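Local coordinates for protein nodulation fucosyltransferase NodZ (Bradyrhizobium sp., PDB 3SIW) that belongs to the GT-B clan of glycosyltransferases and binds guanosine-5'-diphosphate, at residues A[216-221]-A[238-243]. Numbering follows the deposited sequence.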
ATOM      1  N   PRO A 216      12.472  25.124   8.366  1.00 38.91           N
ATOM      2  CA  PRO A 216      11.375  25.301   9.346  1.00 37.58           C
ATOM      3  C   PRO A 216      10.327  24.190   9.304  1.00 33.54           C
ATOM      4  O   PRO A 216       9.977  23.700   8.244  1.00 30.90           O
ATOM      5  CB  PRO A 216      10.762  26.659   8.980  1.00 38.94           C
ATOM      6  CG  PRO A 216      11.818  27.333   8.074  1.00 42.64           C
ATOM      7  CD  PRO A 216      12.560  26.239   7.399  1.00 40.55           C
ATOM      8  N   VAL A 217       9.869  23.792  10.478  1.00 31.63           N
ATOM      9  CA  VAL A 217       9.083  22.584  10.654  1.00 30.91           C
ATOM     10  C   VAL A 217       7.564  22.835  10.499  1.00 30.77           C
ATOM     11  O   VAL A 217       7.032  23.808  11.037  1.00 31.97           O
ATOM     12  CB  VAL A 217       9.333  22.008  12.075  1.00 31.83           C
ATOM     13  CG1 VAL A 217       8.352  20.922  12.382  1.00 29.43           C
ATOM     14  CG2 VAL A 217      10.770  21.527  12.198  1.00 32.02           C
ATOM     15  N   LYS A 218       6.874  21.962   9.764  1.00 28.71           N
ATOM     16  CA  LYS A 218       5.419  21.925   9.769  1.00 27.47           C
ATOM     17  C   LYS A 218       4.997  20.490  10.068  1.00 26.09           C
ATOM     18  O   LYS A 218       5.794  19.544   9.917  1.00 26.10           O
ATOM     19  CB  LYS A 218       4.805  22.458   8.468  1.00 25.76           C
ATOM     20  CG  LYS A 218       5.153  23.928   8.161  1.00 33.95           C
ATOM     21  CD  LYS A 218       4.666  24.421   6.753  1.00 43.19           C
ATOM     22  CE  LYS A 218       3.186  24.078   6.426  1.00 47.42           C
ATOM     23  NZ  LYS A 218       2.658  24.734   5.156  1.00 46.62           N
ATOM     24  N   VAL A 219       3.761  20.327  10.513  1.00 24.76           N
ATOM     25  CA  VAL A 219       3.195  19.019  10.754  1.00 23.44           C
ATOM     26  C   VAL A 219       2.120  18.686   9.716  1.00 23.41           C
ATOM     27  O   VAL A 219       1.100  19.363   9.618  1.00 23.48           O
ATOM     28  CB  VAL A 219       2.648  18.897  12.226  1.00 25.54           C
ATOM     29  CG1 VAL A 219       1.973  17.562  12.452  1.00 22.06           C
ATOM     30  CG2 VAL A 219       3.794  19.132  13.244  1.00 24.00           C
ATOM     31  N   PHE A 220       2.331  17.597   8.982  1.00 22.25           N
ATOM     32  CA  PHE A 220       1.351  17.078   8.013  1.00 21.37           C
ATOM     33  C   PHE A 220       0.570  15.919   8.652  1.00 23.49           C
ATOM     34  O   PHE A 220       1.158  14.891   8.978  1.00 23.65           O
ATOM     35  CB  PHE A 220       2.115  16.612   6.778  1.00 21.69           C
ATOM     36  CG  PHE A 220       1.277  15.932   5.755  1.00 19.62           C
ATOM     37  CD1 PHE A 220       0.125  16.491   5.326  1.00 20.33           C
ATOM     38  CD2 PHE A 220       1.648  14.746   5.238  1.00 20.28           C
ATOM     39  CE1 PHE A 220      -0.659  15.899   4.361  1.00 27.17           C
ATOM     40  CE2 PHE A 220       0.870  14.145   4.270  1.00 24.39           C
ATOM     41  CZ  PHE A 220      -0.294  14.711   3.855  1.00 24.41           C
ATOM     42  N   LEU A 221      -0.730  16.095   8.871  1.00 21.82           N
ATOM     43  CA  LEU A 221      -1.560  15.064   9.426  1.00 24.22           C
ATOM     44  C   LEU A 221      -2.392  14.334   8.374  1.00 24.67           C
ATOM     45  O   LEU A 221      -3.112  14.967   7.564  1.00 25.30           O
ATOM     46  CB  LEU A 221      -2.512  15.701  10.414  1.00 25.97           C
ATOM     47  CG  LEU A 221      -3.434  14.813  11.214  1.00 28.82           C
ATOM     48  CD1 LEU A 221      -2.605  13.807  12.014  1.00 25.14           C
ATOM     49  CD2 LEU A 221      -4.243  15.713  12.158  1.00 32.50           C
ATOM     50  N   ASP A 238       1.167  25.057  12.972  1.00 31.28           N
ATOM     51  CA  ASP A 238       1.579  24.670  11.622  1.00 30.98           C
ATOM     52  C   ASP A 238       1.157  23.232  11.255  1.00 29.02           C
ATOM     53  O   ASP A 238       1.905  22.527  10.595  1.00 28.64           O
ATOM     54  CB  ASP A 238       3.090  24.895  11.430  1.00 31.61           C
ATOM     55  CG  ASP A 238       3.531  26.301  11.837  1.00 39.24           C
ATOM     56  OD1 ASP A 238       2.984  27.284  11.271  1.00 43.67           O
ATOM     57  OD2 ASP A 238       4.383  26.416  12.767  1.00 43.09           O
ATOM     58  N   VAL A 239      -0.027  22.812  11.691  1.00 27.96           N
ATOM     59  CA  VAL A 239      -0.586  21.528  11.276  1.00 26.56           C
ATOM     60  C   VAL A 239      -1.383  21.775  10.012  1.00 27.09           C
ATOM     61  O   VAL A 239      -2.180  22.703   9.926  1.00 26.07           O
ATOM     62  CB  VAL A 239      -1.427  20.839  12.396  1.00 26.67           C
ATOM     63  CG1 VAL A 239      -2.086  19.522  11.898  1.00 27.80           C
ATOM     64  CG2 VAL A 239      -0.569  20.579  13.605  1.00 24.91           C
ATOM     65  N   PHE A 240      -1.160  20.954   9.006  1.00 24.57           N
ATOM     66  CA  PHE A 240      -2.062  20.956   7.861  1.00 25.50           C
ATOM     67  C   PHE A 240      -2.388  19.560   7.433  1.00 23.85           C
ATOM     68  O   PHE A 240      -1.679  18.650   7.761  1.00 23.48           O
ATOM     69  CB  PHE A 240      -1.427  21.709   6.664  1.00 25.45           C
ATOM     70  CG  PHE A 240      -0.198  21.063   6.143  1.00 22.01           C
ATOM     71  CD1 PHE A 240       0.988  21.167   6.828  1.00 26.81           C
ATOM     72  CD2 PHE A 240      -0.224  20.342   4.954  1.00 28.15           C
ATOM     73  CE1 PHE A 240       2.157  20.547   6.332  1.00 28.75           C
ATOM     74  CE2 PHE A 240       0.931  19.718   4.468  1.00 29.26           C
ATOM     75  CZ  PHE A 240       2.124  19.831   5.183  1.00 26.79           C
ATOM     76  N   ALA A 241      -3.419  19.437   6.603  1.00 24.84           N
ATOM     77  CA  ALA A 241      -3.846  18.170   6.035  1.00 24.56           C
ATOM     78  C   ALA A 241      -4.377  18.422   4.641  1.00 26.22           C
ATOM     79  O   ALA A 241      -4.800  19.532   4.328  1.00 27.33           O
ATOM     80  CB  ALA A 241      -4.971  17.548   6.877  1.00 25.02           C
ATOM     81  N   VAL A 242      -4.475  17.369   3.853  1.00 25.45           N
ATOM     82  CA  VAL A 242      -5.131  17.484   2.559  1.00 28.17           C
ATOM     83  C   VAL A 242      -6.656  17.475   2.794  1.00 31.19           C
ATOM     84  O   VAL A 242      -7.161  16.596   3.494  1.00 31.15           O
ATOM     85  CB  VAL A 242      -4.783  16.302   1.632  1.00 26.87           C
ATOM     86  CG1 VAL A 242      -5.440  16.595   0.210  1.00 29.50           C
ATOM     87  CG2 VAL A 242      -3.286  16.159   1.550  1.00 26.41           C
ATOM     88  N   PRO A 243      -7.368  18.479   2.279  1.00 35.76           N
ATOM     89  CA  PRO A 243      -8.805  18.486   2.524  1.00 40.16           C
ATOM     90  C   PRO A 243      -9.432  17.226   1.931  1.00 43.03           C
ATOM     91  O   PRO A 243      -9.120  16.852   0.785  1.00 40.36           O
ATOM     92  CB  PRO A 243      -9.313  19.741   1.785  1.00 42.93           C
ATOM     93  CG  PRO A 243      -8.083  20.629   1.643  1.00 40.20           C
ATOM     94  CD  PRO A 243      -6.914  19.654   1.496  1.00 36.32           C
TER
HETATM   95  O   HOH W   1       5.992  24.182  13.451  0.50 27.39           O
HETATM   96  O   HOH W   2      -3.964  14.725   4.762  1.00 25.77           O
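Val219 and Phe220 pair in parallel with Val239 and Phe240, closing the beta-alpha-beta unit in which helix 226-235 links strand 217-223 to edge strand 239-240. The unit belongs to one of the two Rossmann-like halves expected of a GT-B fold.

Three backbone hydrogen bonds hold the pair: Val219 N to Asp238 O, Phe240 N to Val219 O at 2.8 Å, and Leu221 N to Phe240 O. Water molecules continue the link beyond both ends, one donating to Val217 O and Asp238 OD2, the other accepting from Val242 N and lying within hydrogen-bonding distance of Leu221 O.

On the face that carries Phe220 and Phe240, contacts of rings and one lysine cross the pair. With chi1 at 64°, Phe240 swings its ring back across strand 217-223, where Phe220 CA lies over one face, a CH-pi contact 4.1 Å from the ring centroid. Lys218 NZ sits over the opposite face, a cation-pi approach at 4.6 Å from the centroid, its chain bent at chi3 and its CE packed against Phe240 CD1 and CE1. The Phe220 ring, its plane turned 28° from that of Phe240, is slid aside with little overlap; His165 also stacks on Phe240.

On the other face, toward helix 226-235, the Val219 and Val239 side chains run alongside each other, Val219 CB against Val239 CG2, and Val239 CG1 reaches Leu221 CB. Val242, whose side chain lies about 7 Å from bound GDP, sets CG2 at the edge of the Phe220 ring, 3.9 Å from Phe220 CE1.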